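Local structure of putative glucoamylase (Bacteroides uniformis, 4GL3) at residues Q171-W176 against I198-G203; P248-H253 against G302-D307; A329-P334 against G382-M387. The protein probably hydrolyses glycosidic bonds, as a putative glucoamylase of the six-hairpin glycosidase clan. All coordinates share one frame; numbering follows the deposited sequence.

Interaction 1: residues Q171-W176 against I198-G203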
loop_
_atom_site.group_PDB
_atom_site.type_symbol
_atom_site.label_atom_id
_atom_site.label_comp_id
_atom_site.label_asym_id
_atom_site.label_seq_id
_atom_site.Cartn_x
_atom_site.Cartn_y
_atom_site.Cartn_z
ATOM N N GLN A 171 4.915 -13.804 22.300
ATOM C CA GLN A 171 5.594 -14.802 21.491
ATOM C C GLN A 171 6.564 -14.114 20.495
ATOM O O GLN A 171 6.579 -12.872 20.382
ATOM C CB GLN A 171 4.556 -15.568 20.649
ATOM C CG GLN A 171 3.483 -16.252 21.478
ATOM C CD GLN A 171 2.363 -16.841 20.638
ATOM O OE1 GLN A 171 2.505 -17.102 19.424
ATOM N NE2 GLN A 171 1.233 -17.084 21.300
ATOM N N ASP A 172 7.297 -14.934 19.732
ATOM C CA ASP A 172 8.218 -14.467 18.706
ATOM C C ASP A 172 7.562 -14.392 17.304
ATOM O O ASP A 172 8.094 -14.926 16.326
ATOM C CB ASP A 172 9.457 -15.371 18.688
ATOM C CG ASP A 172 10.367 -15.141 19.891
ATOM O OD1 ASP A 172 10.544 -13.979 20.278
ATOM O OD2 ASP A 172 10.913 -16.139 20.427
ATOM N N VAL A 173 6.449 -13.676 17.196
ATOM C CA VAL A 173 5.760 -13.462 15.934
ATOM C C VAL A 173 4.699 -12.402 16.271
ATOM O O VAL A 173 4.390 -12.144 17.446
ATOM C CB VAL A 173 5.083 -14.779 15.454
ATOM C CG1 VAL A 173 3.969 -15.182 16.405
ATOM C CG2 VAL A 173 4.553 -14.693 14.031
HETATM N N MSE A 174 4.155 -11.780 15.247
HETATM C CA MSE A 174 3.066 -10.784 15.415
HETATM C C MSE A 174 1.795 -11.328 14.795
HETATM O O MSE A 174 1.863 -12.096 13.835
HETATM C CB MSE A 174 3.417 -9.415 14.786
HETATM C CG MSE A 174 4.625 -8.756 15.427
HETATM SE SE MSE A 174 5.178 -7.157 14.469
HETATM C CE MSE A 174 3.958 -5.911 15.354
ATOM N N TYR A 175 0.658 -10.993 15.429
ATOM C CA TYR A 175 -0.658 -11.404 15.025
ATOM C C TYR A 175 -1.361 -10.221 14.366
ATOM O O TYR A 175 -1.196 -9.072 14.786
ATOM C CB TYR A 175 -1.469 -11.947 16.247
ATOM C CG TYR A 175 -0.971 -13.303 16.669
ATOM C CD1 TYR A 175 0.153 -13.424 17.518
ATOM C CD2 TYR A 175 -1.573 -14.472 16.190
ATOM C CE1 TYR A 175 0.646 -14.662 17.882
ATOM C CE2 TYR A 175 -1.073 -15.724 16.520
ATOM C CZ TYR A 175 0.029 -15.830 17.372
ATOM O OH TYR A 175 0.536 -17.062 17.693
ATOM N N TRP A 176 -2.169 -10.554 13.362
ATOM C CA TRP A 176 -2.823 -9.608 12.455
ATOM C C TRP A 176 -3.970 -8.836 13.162
ATOM O O TRP A 176 -4.117 -7.654 12.917
ATOM C CB TRP A 176 -3.336 -10.347 11.212
ATOM C CG TRP A 176 -3.723 -9.538 9.995
ATOM C CD1 TRP A 176 -4.622 -8.480 9.911
ATOM C CD2 TRP A 176 -3.256 -9.756 8.674
ATOM N NE1 TRP A 176 -4.715 -8.042 8.626
ATOM C CE2 TRP A 176 -3.883 -8.795 7.841
ATOM C CE3 TRP A 176 -2.388 -10.672 8.113
ATOM C CZ2 TRP A 176 -3.621 -8.699 6.470
ATOM C CZ3 TRP A 176 -2.134 -10.602 6.725
ATOM C CH2 TRP A 176 -2.752 -9.618 5.931
ATOM N N ILE A 198 6.151 -4.027 6.650
ATOM C CA ILE A 198 6.174 -2.756 7.366
ATOM C C ILE A 198 5.644 -2.883 8.793
ATOM O O ILE A 198 5.999 -2.068 9.675
ATOM C CB ILE A 198 5.378 -1.647 6.588
ATOM C CG1 ILE A 198 5.702 -0.256 7.098
ATOM C CG2 ILE A 198 3.871 -1.833 6.699
ATOM C CD1 ILE A 198 6.991 0.281 6.602
ATOM N N VAL A 199 4.786 -3.872 9.032
ATOM C CA VAL A 199 4.316 -4.105 10.371
ATOM C C VAL A 199 5.468 -4.418 11.336
ATOM O O VAL A 199 5.490 -3.917 12.466
ATOM C CB VAL A 199 3.250 -5.251 10.420
ATOM C CG1 VAL A 199 2.707 -5.396 11.849
ATOM C CG2 VAL A 199 2.128 -4.957 9.416
ATOM N N TYR A 200 6.414 -5.250 10.897
ATOM C CA TYR A 200 7.572 -5.602 11.726
ATOM C C TYR A 200 8.548 -4.448 11.851
ATOM O O TYR A 200 9.094 -4.230 12.938
ATOM C CB TYR A 200 8.296 -6.837 11.189
ATOM C CG TYR A 200 7.541 -8.113 11.499
ATOM C CD1 TYR A 200 6.486 -8.559 10.674
ATOM C CD2 TYR A 200 7.823 -8.854 12.646
ATOM C CE1 TYR A 200 5.753 -9.708 10.993
ATOM C CE2 TYR A 200 7.091 -10.003 12.963
ATOM C CZ TYR A 200 6.062 -10.431 12.152
ATOM O OH TYR A 200 5.356 -11.604 12.485
ATOM N N ILE A 201 8.752 -3.695 10.760
ATOM C CA ILE A 201 9.635 -2.519 10.811
ATOM C C ILE A 201 9.085 -1.467 11.793
ATOM O O ILE A 201 9.829 -0.970 12.610
ATOM C CB ILE A 201 9.831 -1.841 9.419
ATOM C CG1 ILE A 201 10.329 -2.804 8.329
ATOM C CG2 ILE A 201 10.703 -0.597 9.513
ATOM C CD1 ILE A 201 11.405 -3.698 8.739
ATOM N N LEU A 202 7.781 -1.152 11.723
ATOM C CA LEU A 202 7.194 -0.188 12.663
ATOM C C LEU A 202 7.224 -0.745 14.094
ATOM O O LEU A 202 7.551 -0.023 15.058
ATOM C CB LEU A 202 5.771 0.195 12.263
ATOM C CG LEU A 202 5.617 0.990 10.933
ATOM C CD1 LEU A 202 4.163 1.227 10.539
ATOM C CD2 LEU A 202 6.373 2.296 11.036
ATOM N N GLY A 203 6.897 -2.016 14.248
ATOM C CA GLY A 203 7.005 -2.666 15.583
ATOM C C GLY A 203 8.398 -2.500 16.180
ATOM O O GLY A 203 8.548 -2.256 17.370
#
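Met174, a selenomethionine, leaves the loop with CG beside its backbone N, runs straight through chi2 and bends at chi3 (85°). Tyr200, on the facing helix, has the same first torsion, and its ring reaches back toward the loop. The two side chains slide past each other in opposite directions. Met174 SE comes to lie over one face of the Tyr200 ring, 3.8 Å from the ring centroid and 16° off the ring normal. This is a Met-aromatic contact, with SE shifted toward the rim and 3.6 Å from Tyr200 CD2. The bend carries Met174 CE past the ring to Val199 CG1, 3.8 Å away. Gly203 lies beside this methyl, where a CB would probably be crowded.

The polar end of Tyr200 meets the loop backbone. Met174 N donates to Tyr200 OH over 3.0 Å, at 157° at the hydrogen. The hydroxyl is also bonded to the carbonyl O of Ile190. This buried group is thus held by two backbone partners. Val173 CG2 packs against Tyr200 OH at 3.5 Å.

The loop follows helix 146-161 and leads into strand 177-178. Helix 213-220 adds Val215, which touches both Met174 and Tyr200, and Trp220, whose ring meets the Tyr200 ring. From helix 124-140, Ile124 and Ala128 pack on Val199.

Interaction 2: residues P248-H253 against G302-D307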
loop_
_atom_site.group_PDB
_atom_site.type_symbol
_atom_site.label_atom_id
_atom_site.label_comp_id
_atom_site.label_asym_id
_atom_site.label_seq_id
_atom_site.Cartn_x
_atom_site.Cartn_y
_atom_site.Cartn_z
ATOM N N PRO A 248 0.726 -12.133 -5.820
ATOM C CA PRO A 248 0.173 -10.892 -6.385
ATOM C C PRO A 248 1.187 -9.731 -6.289
ATOM O O PRO A 248 1.913 -9.577 -5.259
ATOM C CB PRO A 248 -1.047 -10.604 -5.514
ATOM C CG PRO A 248 -1.271 -11.833 -4.664
ATOM C CD PRO A 248 0.010 -12.605 -4.616
ATOM N N LEU A 249 1.260 -8.929 -7.351
ATOM C CA LEU A 249 2.335 -7.908 -7.470
ATOM C C LEU A 249 2.229 -6.806 -6.411
ATOM O O LEU A 249 3.237 -6.159 -6.121
ATOM C CB LEU A 249 2.476 -7.352 -8.905
ATOM C CG LEU A 249 3.793 -6.633 -9.258
ATOM C CD1 LEU A 249 5.075 -7.412 -8.872
ATOM C CD2 LEU A 249 3.790 -6.290 -10.733
ATOM N N PHE A 250 1.052 -6.616 -5.789
ATOM C CA PHE A 250 0.950 -5.579 -4.757
ATOM C C PHE A 250 1.844 -5.834 -3.527
ATOM O O PHE A 250 2.048 -4.925 -2.724
ATOM C CB PHE A 250 -0.507 -5.309 -4.307
ATOM C CG PHE A 250 -1.029 -6.276 -3.234
ATOM C CD1 PHE A 250 -1.566 -7.514 -3.601
ATOM C CD2 PHE A 250 -0.977 -5.947 -1.886
ATOM C CE1 PHE A 250 -2.084 -8.398 -2.640
ATOM C CE2 PHE A 250 -1.510 -6.826 -0.914
ATOM C CZ PHE A 250 -2.037 -8.049 -1.293
ATOM N N PHE A 251 2.349 -7.059 -3.358
ATOM C CA PHE A 251 3.326 -7.313 -2.317
ATOM C C PHE A 251 4.579 -6.386 -2.453
ATOM O O PHE A 251 5.233 -6.117 -1.460
ATOM C CB PHE A 251 3.801 -8.774 -2.319
ATOM C CG PHE A 251 2.758 -9.822 -1.895
ATOM C CD1 PHE A 251 1.483 -9.485 -1.471
ATOM C CD2 PHE A 251 3.106 -11.186 -1.944
ATOM C CE1 PHE A 251 0.578 -10.469 -1.079
ATOM C CE2 PHE A 251 2.217 -12.165 -1.565
ATOM C CZ PHE A 251 0.958 -11.801 -1.097
ATOM N N THR A 252 4.881 -5.892 -3.659
ATOM C CA THR A 252 6.024 -4.949 -3.871
ATOM C C THR A 252 5.624 -3.482 -3.702
ATOM O O THR A 252 6.453 -2.593 -3.908
ATOM C CB THR A 252 6.652 -5.137 -5.264
ATOM O OG1 THR A 252 5.733 -4.658 -6.269
ATOM C CG2 THR A 252 6.996 -6.623 -5.474
ATOM N N HIS A 253 4.364 -3.229 -3.308
ATOM C CA HIS A 253 3.843 -1.885 -3.209
ATOM C C HIS A 253 3.515 -1.428 -1.776
ATOM O O HIS A 253 3.918 -0.373 -1.382
ATOM C CB HIS A 253 2.571 -1.695 -4.067
ATOM C CG HIS A 253 2.746 -2.087 -5.484
ATOM N ND1 HIS A 253 1.702 -2.568 -6.242
ATOM C CD2 HIS A 253 3.856 -2.161 -6.256
ATOM C CE1 HIS A 253 2.166 -2.894 -7.442
ATOM N NE2 HIS A 253 3.464 -2.641 -7.484
ATOM N N GLY A 302 0.452 -7.542 -15.703
ATOM C CA GLY A 302 0.333 -7.143 -14.311
ATOM C C GLY A 302 -0.814 -7.874 -13.650
ATOM O O GLY A 302 -1.984 -7.536 -13.869
ATOM N N LEU A 303 -0.473 -8.866 -12.823
ATOM C CA LEU A 303 -1.449 -9.643 -12.044
ATOM C C LEU A 303 -1.327 -9.367 -10.533
ATOM O O LEU A 303 -0.250 -9.508 -9.928
ATOM C CB LEU A 303 -1.250 -11.141 -12.314
ATOM C CG LEU A 303 -1.373 -11.627 -13.761
ATOM C CD1 LEU A 303 -0.990 -13.102 -13.855
ATOM C CD2 LEU A 303 -2.770 -11.362 -14.310
ATOM N N THR A 304 -2.448 -8.958 -9.938
ATOM C CA THR A 304 -2.550 -8.722 -8.511
ATOM C C THR A 304 -4.029 -8.855 -8.061
ATOM O O THR A 304 -4.941 -9.015 -8.887
ATOM C CB THR A 304 -1.985 -7.348 -8.168
ATOM O OG1 THR A 304 -1.777 -7.250 -6.765
ATOM C CG2 THR A 304 -2.921 -6.186 -8.634
ATOM N N ALA A 305 -4.248 -8.788 -6.752
ATOM C CA ALA A 305 -5.596 -8.829 -6.172
ATOM C C ALA A 305 -6.444 -7.657 -6.656
ATOM O O ALA A 305 -6.007 -6.490 -6.605
ATOM C CB ALA A 305 -5.554 -8.844 -4.618
ATOM N N SER A 306 -7.667 -7.963 -7.067
ATOM C CA SER A 306 -8.588 -6.930 -7.509
ATOM C C SER A 306 -9.976 -7.500 -7.768
ATOM O O SER A 306 -10.170 -8.719 -7.717
ATOM C CB SER A 306 -8.042 -6.330 -8.815
ATOM O OG SER A 306 -8.143 -7.238 -9.889
ATOM N N ASP A 307 -10.912 -6.625 -8.158
ATOM C CA ASP A 307 -12.171 -7.069 -8.731
ATOM C C ASP A 307 -11.903 -7.884 -10.007
ATOM O O ASP A 307 -10.817 -7.806 -10.621
ATOM C CB ASP A 307 -13.092 -5.875 -9.039
ATOM C CG ASP A 307 -13.760 -5.277 -7.795
ATOM O OD1 ASP A 307 -13.616 -5.814 -6.665
ATOM O OD2 ASP A 307 -14.463 -4.256 -7.964
#
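Phe250 and Thr304 meet where a short helix-like turn, residues 249-251, docks on an extended segment leading into the strand pair 305-306 and 313-314. Phe250 N donates to Thr304 OG1 over 3.1 Å. Thr304 OG1 also sits at the edge of the Phe250 ring, near its plane, 3.2 Å from Phe250 CD1. Thr304 chi1 (-166°) swings OG1 to the side opposite its own N, toward the turn. Next to it, Leu249 N donates to Leu303 O at 3.0 Å, in the carbonyl plane. Two successive N-H groups of the turn are therefore taken up by the extended segment. A valine in place of Thr304 would probably leave Phe250 N without its acceptor. Ala305 CB approaches Phe250 CE1 at 4.0 Å.

Further out, Thr304 packs on Thr327 and Ala328 of helix 326-331. Leu303 N is bonded to Asn282 of helix 271-288. A Tris molecule lies about 3 Å from the Phe250 side chain and may mark a pocket.

The turn is also braced from within. Leu249 O accepts both Thr252 N and Thr252 OG1, the hydroxyl lying nearly on the carbonyl axis at 2.9 Å.

Interaction 3: residues A329-P334 against G382-M387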
loop_
_atom_site.group_PDB
_atom_site.type_symbol
_atom_site.label_atom_id
_atom_site.label_comp_id
_atom_site.label_asym_id
_atom_site.label_seq_id
_atom_site.Cartn_x
_atom_site.Cartn_y
_atom_site.Cartn_z
ATOM N N ALA A 329 1.104 -3.227 -12.865
ATOM C CA ALA A 329 2.182 -2.638 -13.668
ATOM C C ALA A 329 2.477 -1.186 -13.253
ATOM O O ALA A 329 3.636 -0.790 -13.126
ATOM C CB ALA A 329 1.869 -2.703 -15.169
ATOM N N LEU A 330 1.438 -0.398 -13.040
ATOM C CA LEU A 330 1.609 1.036 -12.884
ATOM C C LEU A 330 2.366 1.325 -11.604
ATOM O O LEU A 330 3.311 2.135 -11.592
ATOM C CB LEU A 330 0.262 1.756 -12.917
ATOM C CG LEU A 330 -0.549 1.648 -14.231
ATOM C CD1 LEU A 330 -1.721 2.604 -14.220
ATOM C CD2 LEU A 330 0.329 1.883 -15.423
ATOM N N SER A 331 1.998 0.632 -10.520
ATOM C CA SER A 331 2.628 0.911 -9.241
ATOM C C SER A 331 4.052 0.339 -9.093
ATOM O O SER A 331 4.760 0.669 -8.131
ATOM C CB SER A 331 1.746 0.454 -8.100
ATOM O OG SER A 331 0.480 1.094 -8.160
ATOM N N SER A 332 4.433 -0.516 -10.043
ATOM C CA SER A 332 5.747 -1.103 -10.125
ATOM C C SER A 332 6.714 -0.245 -10.962
ATOM O O SER A 332 7.843 -0.682 -11.227
ATOM C CB SER A 332 5.641 -2.537 -10.694
ATOM O OG SER A 332 5.218 -3.450 -9.670
ATOM N N ILE A 333 6.265 0.953 -11.360
ATOM C CA ILE A 333 7.046 1.906 -12.164
ATOM C C ILE A 333 8.483 2.168 -11.652
ATOM O O ILE A 333 9.388 2.166 -12.461
ATOM C CB ILE A 333 6.261 3.237 -12.467
ATOM C CG1 ILE A 333 7.019 4.128 -13.493
ATOM C CG2 ILE A 333 5.882 3.979 -11.186
ATOM C CD1 ILE A 333 6.120 5.122 -14.241
ATOM N N PRO A 334 8.719 2.308 -10.327
ATOM C CA PRO A 334 10.129 2.541 -10.020
ATOM C C PRO A 334 10.983 1.316 -10.219
ATOM O O PRO A 334 12.172 1.421 -10.264
ATOM C CB PRO A 334 10.138 2.931 -8.563
ATOM C CG PRO A 334 8.819 2.491 -8.006
ATOM C CD PRO A 334 7.859 2.353 -9.134
ATOM N N GLY A 382 -4.364 4.171 -4.625
ATOM C CA GLY A 382 -3.360 4.847 -3.854
ATOM C C GLY A 382 -1.947 4.637 -4.366
ATOM O O GLY A 382 -1.192 5.615 -4.537
ATOM N N PRO A 383 -1.568 3.366 -4.581
ATOM C CA PRO A 383 -0.186 3.090 -5.021
ATOM C C PRO A 383 0.142 3.648 -6.403
ATOM O O PRO A 383 1.310 3.940 -6.673
ATOM C CB PRO A 383 -0.087 1.538 -4.987
ATOM C CG PRO A 383 -1.148 1.110 -3.979
ATOM C CD PRO A 383 -2.276 2.122 -4.169
ATOM N N ILE A 384 -0.856 3.807 -7.257
ATOM C CA ILE A 384 -0.620 4.381 -8.570
ATOM C C ILE A 384 -0.113 5.802 -8.398
ATOM O O ILE A 384 0.907 6.147 -8.999
ATOM C CB ILE A 384 -1.869 4.348 -9.467
ATOM C CG1 ILE A 384 -2.253 2.900 -9.791
ATOM C CG2 ILE A 384 -1.640 5.163 -10.745
ATOM C CD1 ILE A 384 -3.648 2.774 -10.441
ATOM N N ILE A 385 -0.770 6.600 -7.554
ATOM C CA ILE A 385 -0.375 8.009 -7.367
ATOM C C ILE A 385 1.008 8.047 -6.734
ATOM O O ILE A 385 1.909 8.753 -7.189
ATOM C CB ILE A 385 -1.331 8.811 -6.434
ATOM C CG1 ILE A 385 -2.743 8.854 -6.960
ATOM C CG2 ILE A 385 -0.844 10.270 -6.278
ATOM C CD1 ILE A 385 -3.774 9.271 -5.918
ATOM N N VAL A 386 1.171 7.297 -5.646
ATOM C CA VAL A 386 2.346 7.431 -4.802
ATOM C C VAL A 386 3.597 6.821 -5.403
ATOM O O VAL A 386 4.670 7.375 -5.266
ATOM C CB VAL A 386 2.076 6.852 -3.363
ATOM C CG1 VAL A 386 3.368 6.827 -2.548
ATOM C CG2 VAL A 386 1.020 7.687 -2.658
HETATM N N MSE A 387 3.487 5.673 -6.067
HETATM C CA MSE A 387 4.679 5.013 -6.624
HETATM C C MSE A 387 5.132 5.729 -7.879
HETATM O O MSE A 387 6.324 5.809 -8.130
HETATM C CB MSE A 387 4.442 3.506 -6.883
HETATM C CG MSE A 387 4.156 2.700 -5.603
HETATM SE SE MSE A 387 5.613 2.704 -4.310
HETATM C CE MSE A 387 6.722 1.244 -4.922
#
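Ser331 and Met387 form the tight part of this contact. Ser331 O lies 3.1 Å from Met387 CB and 3.3 Å from Met387 CG, a close carbonyl-to-carbon approach. Ser331 OG presses on Pro383, 3.3 Å from Pro383 CB. The CA atoms of Ser331 and Ile384 are only 4.8 Å apart, and the small serine probably allows the backbones to come this near. No hydrogen bond crosses between the segments. The Ser331 hydroxyl is instead bonded to Thr327 OG1, one turn earlier in its own helix.

Ile333 CG2 is in ordinary van der Waals contact with Met387 O at 3.6 Å. The flanks are looser. Leu330 CB meets Ile384 CG1 at 4.2 Å. Toward the partly exposed end, Pro334 CG touches Met387 CE at 3.9 Å, and the two side chains cross at about a right angle. Met387 is a selenomethionine. Bends at chi2 (-62°) and chi3 (-86°) fold its chain so that CE stays near the 329-334 backbone.

Helix 378-393 is kinked at Pro383, whose N has no hydrogen to bond to the preceding turn. Helix 54-69 covers Pro383 through Phe59, and helix 15-27 reaches Ile384 through Val22. Such close helix-to-helix packing is consistent with the (α/α)6 toroid, built mainly of helices, expected of the six-hairpin glycosidase clan.

In the fold
All three contacts are buried, and none is a surface patch. The centres of interactions 2 and 3 lie about 10 Å from the chain centre, that of interaction 1 about 17 Å. Interaction 1 does not touch the others and joins a loop to helix 197-205 by one hydrogen bond and a selenium-aromatic contact. Interactions 2 and 3 adjoin, their centres about 11 Å apart, and both bear on helix 326-331. His253 NE2 of interaction 2 probably hydrogen-bonds Ser332 OG of interaction 3 at 2.9 Å. Their chemistry differs: the turn and extended segment of interaction 2 share two hydrogen bonds, while interaction 3 meets by packing alone.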